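Local coordinates for protein soluble lytic transglycosylase B3 (Pseudomonas aeruginosa, PDB 5ANZ) that probably cleaves the glycan strands of peptidoglycan as a calcium-binding, multidomain lytic transglycosylase that takes part in turnover of the bacterial cell wall, at residues D135-E144 with Y332-F343; L368-P379 with A393-F401. All blocks are in the same frame, centred on the assembly; numbering follows the deposited sequence.

Interaction 1: residues D135-E144 with Y332-F343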
loop_
_atom_site.group_PDB
_atom_site.type_symbol
_atom_site.label_atom_id
_atom_site.label_comp_id
_atom_site.label_asym_id
_atom_site.label_seq_id
_atom_site.Cartn_x
_atom_site.Cartn_y
_atom_site.Cartn_z
ATOM N N ASP A 135 -9.555 -6.310 13.549
ATOM C CA ASP A 135 -8.659 -7.217 12.834
ATOM C C ASP A 135 -8.004 -6.499 11.671
ATOM O O ASP A 135 -6.839 -6.748 11.352
ATOM C CB ASP A 135 -9.394 -8.458 12.329
ATOM C CG ASP A 135 -9.788 -9.418 13.451
ATOM O OD1 ASP A 135 -9.301 -9.267 14.597
ATOM O OD2 ASP A 135 -10.584 -10.342 13.168
ATOM N N ALA A 136 -8.737 -5.580 11.043
ATOM C CA ALA A 136 -8.179 -4.808 9.937
ATOM C C ALA A 136 -7.156 -3.780 10.434
ATOM O O ALA A 136 -6.101 -3.637 9.829
ATOM C CB ALA A 136 -9.277 -4.108 9.152
ATOM N N VAL A 137 -7.465 -3.095 11.533
ATOM C CA VAL A 137 -6.500 -2.174 12.164
ATOM C C VAL A 137 -5.203 -2.905 12.503
ATOM O O VAL A 137 -4.107 -2.436 12.183
ATOM C CB VAL A 137 -7.086 -1.543 13.433
ATOM C CG1 VAL A 137 -6.046 -0.668 14.144
ATOM C CG2 VAL A 137 -8.301 -0.685 13.091
ATOM N N VAL A 138 -5.319 -4.071 13.130
ATOM C CA VAL A 138 -4.123 -4.805 13.508
ATOM C C VAL A 138 -3.392 -5.358 12.275
ATOM O O VAL A 138 -2.169 -5.395 12.248
ATOM C CB VAL A 138 -4.454 -5.929 14.519
ATOM C CG1 VAL A 138 -3.258 -6.874 14.724
ATOM C CG2 VAL A 138 -4.865 -5.294 15.873
ATOM N N ALA A 139 -4.126 -5.744 11.231
ATOM C CA ALA A 139 -3.451 -6.217 10.031
ATOM C C ALA A 139 -2.635 -5.108 9.381
ATOM O O ALA A 139 -1.534 -5.344 8.910
ATOM C CB ALA A 139 -4.470 -6.798 9.030
ATOM N N ILE A 140 -3.185 -3.898 9.339
ATOM C CA ILE A 140 -2.449 -2.771 8.751
ATOM C C ILE A 140 -1.178 -2.518 9.577
ATOM O O ILE A 140 -0.088 -2.297 9.029
ATOM C CB ILE A 140 -3.325 -1.500 8.705
ATOM C CG1 ILE A 140 -4.468 -1.629 7.676
ATOM C CG2 ILE A 140 -2.450 -0.245 8.414
ATOM C CD1 ILE A 140 -4.108 -1.359 6.210
ATOM N N TRP A 141 -1.338 -2.549 10.892
ATOM C CA TRP A 141 -0.236 -2.340 11.813
ATOM C C TRP A 141 0.866 -3.380 11.564
ATOM O O TRP A 141 2.052 -3.073 11.551
ATOM C CB TRP A 141 -0.766 -2.459 13.238
ATOM C CG TRP A 141 0.110 -2.013 14.367
ATOM C CD1 TRP A 141 1.141 -1.104 14.344
ATOM C CD2 TRP A 141 -0.021 -2.443 15.721
ATOM N NE1 TRP A 141 1.645 -0.950 15.625
ATOM C CE2 TRP A 141 0.951 -1.767 16.478
ATOM C CE3 TRP A 141 -0.890 -3.332 16.375
ATOM C CZ2 TRP A 141 1.086 -1.957 17.853
ATOM C CZ3 TRP A 141 -0.768 -3.507 17.732
ATOM C CH2 TRP A 141 0.216 -2.831 18.460
ATOM N N GLY A 142 0.466 -4.626 11.362
ATOM C CA GLY A 142 1.422 -5.676 11.027
ATOM C C GLY A 142 2.134 -5.429 9.704
ATOM O O GLY A 142 3.349 -5.606 9.601
ATOM N N MET A 143 1.376 -5.038 8.680
ATOM C CA MET A 143 1.956 -4.821 7.360
ATOM C C MET A 143 2.826 -3.566 7.305
ATOM O O MET A 143 3.802 -3.528 6.559
ATOM C CB MET A 143 0.851 -4.738 6.289
ATOM C CG MET A 143 0.191 -6.078 5.988
ATOM S SD MET A 143 1.328 -7.307 5.341
ATOM C CE MET A 143 1.716 -6.540 3.759
ATOM N N GLU A 144 2.476 -2.552 8.094
ATOM C CA GLU A 144 3.194 -1.278 8.008
ATOM C C GLU A 144 4.489 -1.275 8.795
ATOM O O GLU A 144 5.501 -0.768 8.295
ATOM C CB GLU A 144 2.301 -0.122 8.475
ATOM C CG GLU A 144 1.195 0.173 7.479
ATOM C CD GLU A 144 1.741 0.683 6.159
ATOM O OE1 GLU A 144 2.779 1.381 6.187
ATOM O OE2 GLU A 144 1.161 0.382 5.091
ATOM N N TYR A 332 -0.426 -5.409 -1.792
ATOM C CA TYR A 332 -0.486 -4.956 -0.402
ATOM C C TYR A 332 -1.877 -5.094 0.173
ATOM O O TYR A 332 -2.065 -5.620 1.270
ATOM C CB TYR A 332 -0.038 -3.500 -0.308
ATOM C CG TYR A 332 -0.301 -2.859 1.049
ATOM C CD1 TYR A 332 -1.521 -2.257 1.331
ATOM C CD2 TYR A 332 0.684 -2.818 2.027
ATOM C CE1 TYR A 332 -1.757 -1.641 2.557
ATOM C CE2 TYR A 332 0.453 -2.210 3.257
ATOM C CZ TYR A 332 -0.775 -1.633 3.512
ATOM O OH TYR A 332 -1.016 -1.008 4.720
ATOM N N ALA A 333 -2.877 -4.618 -0.564
ATOM C CA ALA A 333 -4.232 -4.636 -0.027
ATOM C C ALA A 333 -4.740 -6.070 0.097
ATOM O O ALA A 333 -5.423 -6.398 1.063
ATOM C CB ALA A 333 -5.171 -3.781 -0.891
ATOM N N LEU A 334 -4.356 -6.941 -0.838
ATOM C CA LEU A 334 -4.715 -8.357 -0.712
ATOM C C LEU A 334 -4.067 -8.964 0.538
ATOM O O LEU A 334 -4.735 -9.696 1.302
ATOM C CB LEU A 334 -4.298 -9.120 -1.977
ATOM C CG LEU A 334 -4.675 -10.598 -2.040
ATOM C CD1 LEU A 334 -6.165 -10.800 -1.837
ATOM C CD2 LEU A 334 -4.240 -11.132 -3.407
ATOM N N ALA A 335 -2.798 -8.621 0.777
ATOM C CA ALA A 335 -2.083 -9.109 1.966
ATOM C C ALA A 335 -2.773 -8.648 3.237
ATOM O O ALA A 335 -2.963 -9.430 4.170
ATOM C CB ALA A 335 -0.624 -8.649 1.974
ATOM N N VAL A 336 -3.121 -7.362 3.303
ATOM C CA VAL A 336 -3.844 -6.876 4.476
ATOM C C VAL A 336 -5.140 -7.640 4.728
ATOM O O VAL A 336 -5.416 -8.046 5.846
ATOM C CB VAL A 336 -4.153 -5.375 4.342
ATOM C CG1 VAL A 336 -5.099 -4.920 5.443
ATOM C CG2 VAL A 336 -2.854 -4.588 4.406
ATOM N N GLY A 337 -5.946 -7.830 3.690
ATOM C CA GLY A 337 -7.207 -8.536 3.864
ATOM C C GLY A 337 -7.015 -9.973 4.325
ATOM O O GLY A 337 -7.683 -10.443 5.246
ATOM N N LEU A 338 -6.096 -10.674 3.667
ATOM C CA LEU A 338 -5.817 -12.068 4.052
ATOM C C LEU A 338 -5.179 -12.183 5.440
ATOM O O LEU A 338 -5.423 -13.150 6.165
ATOM C CB LEU A 338 -4.912 -12.746 3.019
ATOM C CG LEU A 338 -5.529 -12.952 1.631
ATOM C CD1 LEU A 338 -4.451 -13.369 0.642
ATOM C CD2 LEU A 338 -6.660 -13.997 1.678
ATOM N N LEU A 339 -4.354 -11.210 5.819
ATOM C CA LEU A 339 -3.789 -11.232 7.166
ATOM C C LEU A 339 -4.894 -11.040 8.213
ATOM O O LEU A 339 -4.949 -11.748 9.222
ATOM C CB LEU A 339 -2.717 -10.153 7.326
ATOM C CG LEU A 339 -2.053 -10.090 8.698
ATOM C CD1 LEU A 339 -1.394 -11.423 9.091
ATOM C CD2 LEU A 339 -1.010 -8.973 8.682
ATOM N N ALA A 340 -5.772 -10.065 7.976
ATOM C CA ALA A 340 -6.891 -9.854 8.890
ATOM C C ALA A 340 -7.721 -11.122 8.996
ATOM O O ALA A 340 -8.072 -11.548 10.090
ATOM C CB ALA A 340 -7.755 -8.694 8.412
ATOM N N ASP A 341 -8.001 -11.750 7.851
ATOM C CA ASP A 341 -8.738 -13.026 7.876
ATOM C C ASP A 341 -7.998 -14.126 8.651
ATOM O O ASP A 341 -8.602 -14.950 9.343
ATOM C CB ASP A 341 -8.977 -13.531 6.448
ATOM C CG ASP A 341 -9.963 -12.677 5.661
ATOM O OD1 ASP A 341 -10.593 -11.769 6.245
ATOM O OD2 ASP A 341 -10.130 -12.964 4.449
ATOM N N SER A 342 -6.680 -14.153 8.497
ATOM C CA SER A 342 -5.861 -15.183 9.140
ATOM C C SER A 342 -5.949 -15.158 10.662
ATOM O O SER A 342 -5.798 -16.176 11.324
ATOM C CB SER A 342 -4.397 -15.027 8.730
ATOM O OG SER A 342 -4.209 -15.204 7.340
ATOM N N PHE A 343 -6.173 -13.981 11.239
ATOM C CA PHE A 343 -6.247 -13.917 12.696
ATOM C C PHE A 343 -7.374 -14.793 13.244
ATOM O O PHE A 343 -7.282 -15.290 14.356
ATOM C CB PHE A 343 -6.448 -12.474 13.177
ATOM C CG PHE A 343 -5.333 -11.533 12.803
ATOM C CD1 PHE A 343 -4.013 -11.952 12.749
ATOM C CD2 PHE A 343 -5.621 -10.192 12.535
ATOM C CE1 PHE A 343 -2.995 -11.063 12.409
ATOM C CE2 PHE A 343 -4.611 -9.279 12.181
ATOM C CZ PHE A 343 -3.296 -9.703 12.126
HETATM O O HOH W 1 -10.563 -11.546 11.040
#
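Bends at chi2 and chi3 (-62° and -67°) fold Met-143 down onto the facing helix, while Tyr-332, its CG anti to the backbone N, swings its ring out to meet Met-143, Ile-140 and Glu-144. This is helix-helix packing by knobs into holes inside the lysozyme-like SLT domain. The axes run 8.3 Å apart at closest approach, their directions 123° from parallel, and such closeness rests on small residues: Ala-139 is a knob among Val-336, Leu-339, Ala-340 and Phe-343, its CB 3.5 Å from Val-336 O. One turn later Met-143 is a second knob, among Tyr-332, Ala-335, Val-336 and Leu-339; its CE ends 3.6 Å from Ala-335 CB. Helix 96-103 also touches both Met-143 and Ala-335. Phe-343 turns a ring edge to the other helix, with CE2 3.5 Å from Asp-135 O and Ala-139 N also near the ring plane, while Leu-339 O of its own helix lies over the ring centre. At the far end Tyr-332 OH gives Glu-144 OE2 a short but weak hydrogen bond (2.6 Å), the two side chains crossing at about a right angle. Glu-144 also lies beside Tyr-326, which binds N-acetylglucosamine in another structure of this protein, the sugar being absent here, so this end of the contact borders the sugar-binding site. At the other end Asp-135 OD2 forms a salt bridge with Lys-344, and Asp-135 O lies 3.6 Å from Ala-340 CB.

Interaction 2: residues L368-P379 with A393-F401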
loop_
_atom_site.group_PDB
_atom_site.type_symbol
_atom_site.label_atom_id
_atom_site.label_comp_id
_atom_site.label_asym_id
_atom_site.label_seq_id
_atom_site.Cartn_x
_atom_site.Cartn_y
_atom_site.Cartn_z
ATOM N N LEU A 368 8.578 -4.900 -23.143
ATOM C CA LEU A 368 7.211 -5.312 -23.455
ATOM C C LEU A 368 6.417 -4.160 -24.037
ATOM O O LEU A 368 5.689 -4.326 -25.025
ATOM C CB LEU A 368 6.503 -5.843 -22.206
ATOM C CG LEU A 368 4.996 -6.074 -22.396
ATOM C CD1 LEU A 368 4.766 -7.157 -23.427
ATOM C CD2 LEU A 368 4.328 -6.421 -21.076
ATOM N N GLN A 369 6.541 -2.994 -23.413
ATOM C CA GLN A 369 5.799 -1.822 -23.868
ATOM C C GLN A 369 6.247 -1.406 -25.261
ATOM O O GLN A 369 5.419 -1.021 -26.098
ATOM C CB GLN A 369 5.961 -0.665 -22.882
ATOM C CG GLN A 369 5.107 -0.827 -21.618
ATOM C CD GLN A 369 5.457 0.170 -20.531
ATOM O OE1 GLN A 369 6.605 0.589 -20.405
ATOM N NE2 GLN A 369 4.462 0.553 -19.736
ATOM N N ARG A 370 7.553 -1.494 -25.520
ATOM C CA ARG A 370 8.081 -1.129 -26.834
ATOM C C ARG A 370 7.639 -2.132 -27.907
ATOM O O ARG A 370 7.344 -1.752 -29.050
ATOM C CB ARG A 370 9.609 -1.015 -26.787
ATOM C CG ARG A 370 10.113 0.177 -25.987
ATOM C CD ARG A 370 11.633 0.263 -26.028
ATOM N NE ARG A 370 12.147 1.436 -25.328
ATOM C CZ ARG A 370 13.337 1.491 -24.741
ATOM N NH1 ARG A 370 14.142 0.435 -24.770
ATOM N NH2 ARG A 370 13.729 2.599 -24.129
ATOM N N GLN A 371 7.574 -3.408 -27.539
ATOM C CA GLN A 371 7.170 -4.450 -28.485
ATOM C C GLN A 371 5.684 -4.353 -28.804
ATOM O O GLN A 371 5.271 -4.579 -29.947
ATOM C CB GLN A 371 7.500 -5.841 -27.934
ATOM C CG GLN A 371 8.959 -6.243 -28.100
ATOM C CD GLN A 371 9.274 -6.652 -29.520
ATOM O OE1 GLN A 371 9.233 -7.835 -29.860
ATOM N NE2 GLN A 371 9.573 -5.672 -30.365
ATOM N N LEU A 372 4.885 -4.013 -27.797
ATOM C CA LEU A 372 3.449 -3.830 -28.000
ATOM C C LEU A 372 3.205 -2.686 -28.978
ATOM O O LEU A 372 2.426 -2.821 -29.934
ATOM C CB LEU A 372 2.740 -3.553 -26.668
ATOM C CG LEU A 372 2.613 -4.724 -25.694
ATOM C CD1 LEU A 372 2.299 -4.224 -24.296
ATOM C CD2 LEU A 372 1.542 -5.704 -26.180
ATOM N N ALA A 373 3.870 -1.558 -28.739
ATOM C CA ALA A 373 3.693 -0.390 -29.593
ATOM C C ALA A 373 4.119 -0.724 -31.016
ATOM O O ALA A 373 3.507 -0.269 -31.988
ATOM C CB ALA A 373 4.482 0.796 -29.056
ATOM N N ALA A 374 5.155 -1.544 -31.136
ATOM C CA ALA A 374 5.685 -1.912 -32.450
ATOM C C ALA A 374 4.715 -2.762 -33.264
ATOM O O ALA A 374 4.778 -2.784 -34.490
ATOM C CB ALA A 374 7.006 -2.642 -32.292
ATOM N N ARG A 375 3.823 -3.470 -32.580
ATOM C CA ARG A 375 2.823 -4.273 -33.274
ATOM C C ARG A 375 1.492 -3.538 -33.378
ATOM O O ARG A 375 0.487 -4.110 -33.804
ATOM C CB ARG A 375 2.634 -5.613 -32.565
ATOM C CG ARG A 375 3.836 -6.535 -32.681
ATOM C CD ARG A 375 3.557 -7.869 -32.017
ATOM N NE ARG A 375 2.306 -8.458 -32.489
ATOM C CZ ARG A 375 2.211 -9.249 -33.552
ATOM N NH1 ARG A 375 3.294 -9.548 -34.258
ATOM N NH2 ARG A 375 1.033 -9.741 -33.910
ATOM N N GLY A 376 1.479 -2.268 -32.989
ATOM C CA GLY A 376 0.278 -1.462 -33.113
ATOM C C GLY A 376 -0.688 -1.576 -31.947
ATOM O O GLY A 376 -1.853 -1.200 -32.062
ATOM N N HIS A 377 -0.219 -2.102 -30.818
ATOM C CA HIS A 377 -1.029 -2.087 -29.603
ATOM C C HIS A 377 -0.426 -1.076 -28.648
ATOM O O HIS A 377 0.432 -1.416 -27.839
ATOM C CB HIS A 377 -1.103 -3.476 -28.967
ATOM C CG HIS A 377 -1.651 -4.521 -29.885
ATOM N ND1 HIS A 377 -2.947 -4.478 -30.366
ATOM C CD2 HIS A 377 -1.082 -5.611 -30.442
ATOM C CE1 HIS A 377 -3.151 -5.509 -31.160
ATOM N NE2 HIS A 377 -2.036 -6.215 -31.228
ATOM N N ASP A 378 -0.866 0.171 -28.762
ATOM C CA ASP A 378 -0.250 1.264 -28.025
ATOM C C ASP A 378 -0.493 1.144 -26.526
ATOM O O ASP A 378 -1.639 1.119 -26.086
ATOM C CB ASP A 378 -0.775 2.606 -28.534
ATOM C CG ASP A 378 -0.381 3.763 -27.641
ATOM O OD1 ASP A 378 0.738 3.743 -27.085
ATOM O OD2 ASP A 378 -1.198 4.695 -27.492
ATOM N N PRO A 379 0.591 1.062 -25.737
ATOM C CA PRO A 379 0.473 0.946 -24.281
ATOM C C PRO A 379 0.540 2.292 -23.567
ATOM O O PRO A 379 0.581 2.330 -22.338
ATOM C CB PRO A 379 1.685 0.092 -23.911
ATOM C CG PRO A 379 2.723 0.544 -24.886
ATOM C CD PRO A 379 1.980 0.848 -26.184
ATOM N N ALA A 393 -3.360 -2.628 -23.835
ATOM C CA ALA A 393 -2.540 -3.045 -24.959
ATOM C C ALA A 393 -2.227 -4.522 -24.863
ATOM O O ALA A 393 -2.232 -5.239 -25.860
ATOM C CB ALA A 393 -1.260 -2.240 -24.996
ATOM N N ILE A 394 -1.932 -4.974 -23.650
ATOM C CA ILE A 394 -1.652 -6.379 -23.434
ATOM C C ILE A 394 -2.859 -7.224 -23.832
ATOM O O ILE A 394 -2.710 -8.213 -24.546
ATOM C CB ILE A 394 -1.258 -6.646 -21.971
ATOM C CG1 ILE A 394 0.096 -6.005 -21.686
ATOM C CG2 ILE A 394 -1.203 -8.140 -21.686
ATOM C CD1 ILE A 394 0.450 -5.990 -20.220
ATOM N N ARG A 395 -4.050 -6.827 -23.393
ATOM C CA ARG A 395 -5.259 -7.586 -23.712
ATOM C C ARG A 395 -5.501 -7.665 -25.221
ATOM O O ARG A 395 -5.914 -8.707 -25.735
ATOM C CB ARG A 395 -6.473 -6.976 -23.018
ATOM C CG ARG A 395 -6.414 -7.087 -21.518
ATOM C CD ARG A 395 -7.772 -6.780 -20.909
ATOM N NE ARG A 395 -7.864 -7.303 -19.554
ATOM C CZ ARG A 395 -7.667 -6.583 -18.457
ATOM N NH1 ARG A 395 -7.376 -5.291 -18.553
ATOM N NH2 ARG A 395 -7.775 -7.162 -17.264
ATOM N N ALA A 396 -5.243 -6.575 -25.937
ATOM C CA ALA A 396 -5.436 -6.589 -27.391
ATOM C C ALA A 396 -4.455 -7.564 -28.042
ATOM O O ALA A 396 -4.793 -8.282 -28.989
ATOM C CB ALA A 396 -5.260 -5.198 -27.976
ATOM N N CYS A 397 -3.233 -7.590 -27.512
ATOM C CA CYS A 397 -2.211 -8.468 -28.049
ATOM C C CYS A 397 -2.530 -9.929 -27.743
ATOM O O CYS A 397 -2.367 -10.806 -28.602
ATOM C CB CYS A 397 -0.843 -8.085 -27.490
ATOM S SG CYS A 397 0.524 -8.925 -28.297
ATOM N N GLN A 398 -2.993 -10.192 -26.523
ATOM C CA GLN A 398 -3.371 -11.551 -26.144
ATOM C C GLN A 398 -4.478 -12.068 -27.064
ATOM O O GLN A 398 -4.426 -13.202 -27.548
ATOM C CB GLN A 398 -3.801 -11.598 -24.675
ATOM C CG GLN A 398 -2.647 -11.362 -23.716
ATOM C CD GLN A 398 -3.097 -11.218 -22.273
ATOM O OE1 GLN A 398 -4.055 -10.502 -21.976
ATOM N NE2 GLN A 398 -2.399 -11.897 -21.365
ATOM N N GLN A 399 -5.468 -11.222 -27.326
ATOM C CA GLN A 399 -6.564 -11.589 -28.217
ATOM C C GLN A 399 -6.060 -11.858 -29.634
ATOM O O GLN A 399 -6.551 -12.760 -30.312
ATOM C CB GLN A 399 -7.636 -10.495 -28.213
ATOM C CG GLN A 399 -8.436 -10.464 -26.913
ATOM C CD GLN A 399 -9.177 -9.158 -26.686
ATOM O OE1 GLN A 399 -8.688 -8.083 -27.030
ATOM N NE2 GLN A 399 -10.364 -9.249 -26.096
ATOM N N GLU A 400 -5.070 -11.091 -30.076
ATOM C CA GLU A 400 -4.488 -11.302 -31.398
ATOM C C GLU A 400 -3.859 -12.689 -31.504
ATOM O O GLU A 400 -3.921 -13.336 -32.556
ATOM C CB GLU A 400 -3.445 -10.229 -31.709
ATOM C CG GLU A 400 -2.899 -10.324 -33.129
ATOM C CD GLU A 400 -1.980 -9.172 -33.489
ATOM O OE1 GLU A 400 -1.634 -8.378 -32.592
ATOM O OE2 GLU A 400 -1.602 -9.063 -34.675
ATOM N N PHE A 401 -3.260 -13.132 -30.402
ATOM C CA PHE A 401 -2.637 -14.448 -30.322
ATOM C C PHE A 401 -3.654 -15.544 -29.998
ATOM O O PHE A 401 -3.344 -16.731 -30.088
ATOM C CB PHE A 401 -1.531 -14.446 -29.261
ATOM C CG PHE A 401 -0.371 -13.540 -29.582
ATOM C CD1 PHE A 401 -0.099 -13.164 -30.888
ATOM C CD2 PHE A 401 0.453 -13.063 -28.565
ATOM C CE1 PHE A 401 0.976 -12.330 -31.183
ATOM C CE2 PHE A 401 1.533 -12.230 -28.855
ATOM C CZ PHE A 401 1.791 -11.862 -30.164
#
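Helix 368-374 and helix 393-401 run 60° apart in direction, their axes no closer than 10.4 Å, and the backbones come nearest where the chain leaves the first helix, at His-377 and Ala-393. That exit is a Schellman motif with Gly-376 as its C-prime residue: His-377 N bonds to Leu-372 O and Gly-376 N to Ala-373 O. The turn places the imidazole against the second helix, with Cys-397 N over its ring centre on one face and Arg-375 O toward the rim of the opposite face. Its NE2 donates to Glu-400 OE1 at 2.6 Å, nearly straight at 177° and in the ring plane. The other oxygen, Glu-400 OE2, takes a salt bridge from Arg-375 NH2 at 2.8 Å; the bend of the arginine at chi3 (52°) helps turn its guanidinium there, with Phe-401 over one face. Leu-372 divides its methyls, CD2 lying 3.6 Å from Cys-397 CB and CD1 against Ile-394 and Ala-393. This joins two helices of the putative peptidoglycan-binding domain, away from the calcium and sugar sites. With an arginine and a histidine donor on its two oxygens, Glu-400 is probably kept ionised, and its charge would favour a protonated His-377.

In the fold
Interaction 1 and interaction 2 lie in different domains, the SLT transglycosylase domain and the putative peptidoglycan-binding domain, and their centres lie 36 Å apart. Their nearest atoms are about 15 Å from each other, so the two contacts do not touch. They come in series along the chain: helix 330-343 completes interaction 1, and the next helix, 362-374, opens interaction 2. The segments of the first are 188 residues apart in the chain, bringing distant parts of the larger domain together near its sugar-binding residues; those of the second are 14 apart, a local pairing of consecutive helices. The putative wall-binding module thus has its own helix pairing, yet a salt bridge from Arg-395 to Glu-269 ties it to the larger domain.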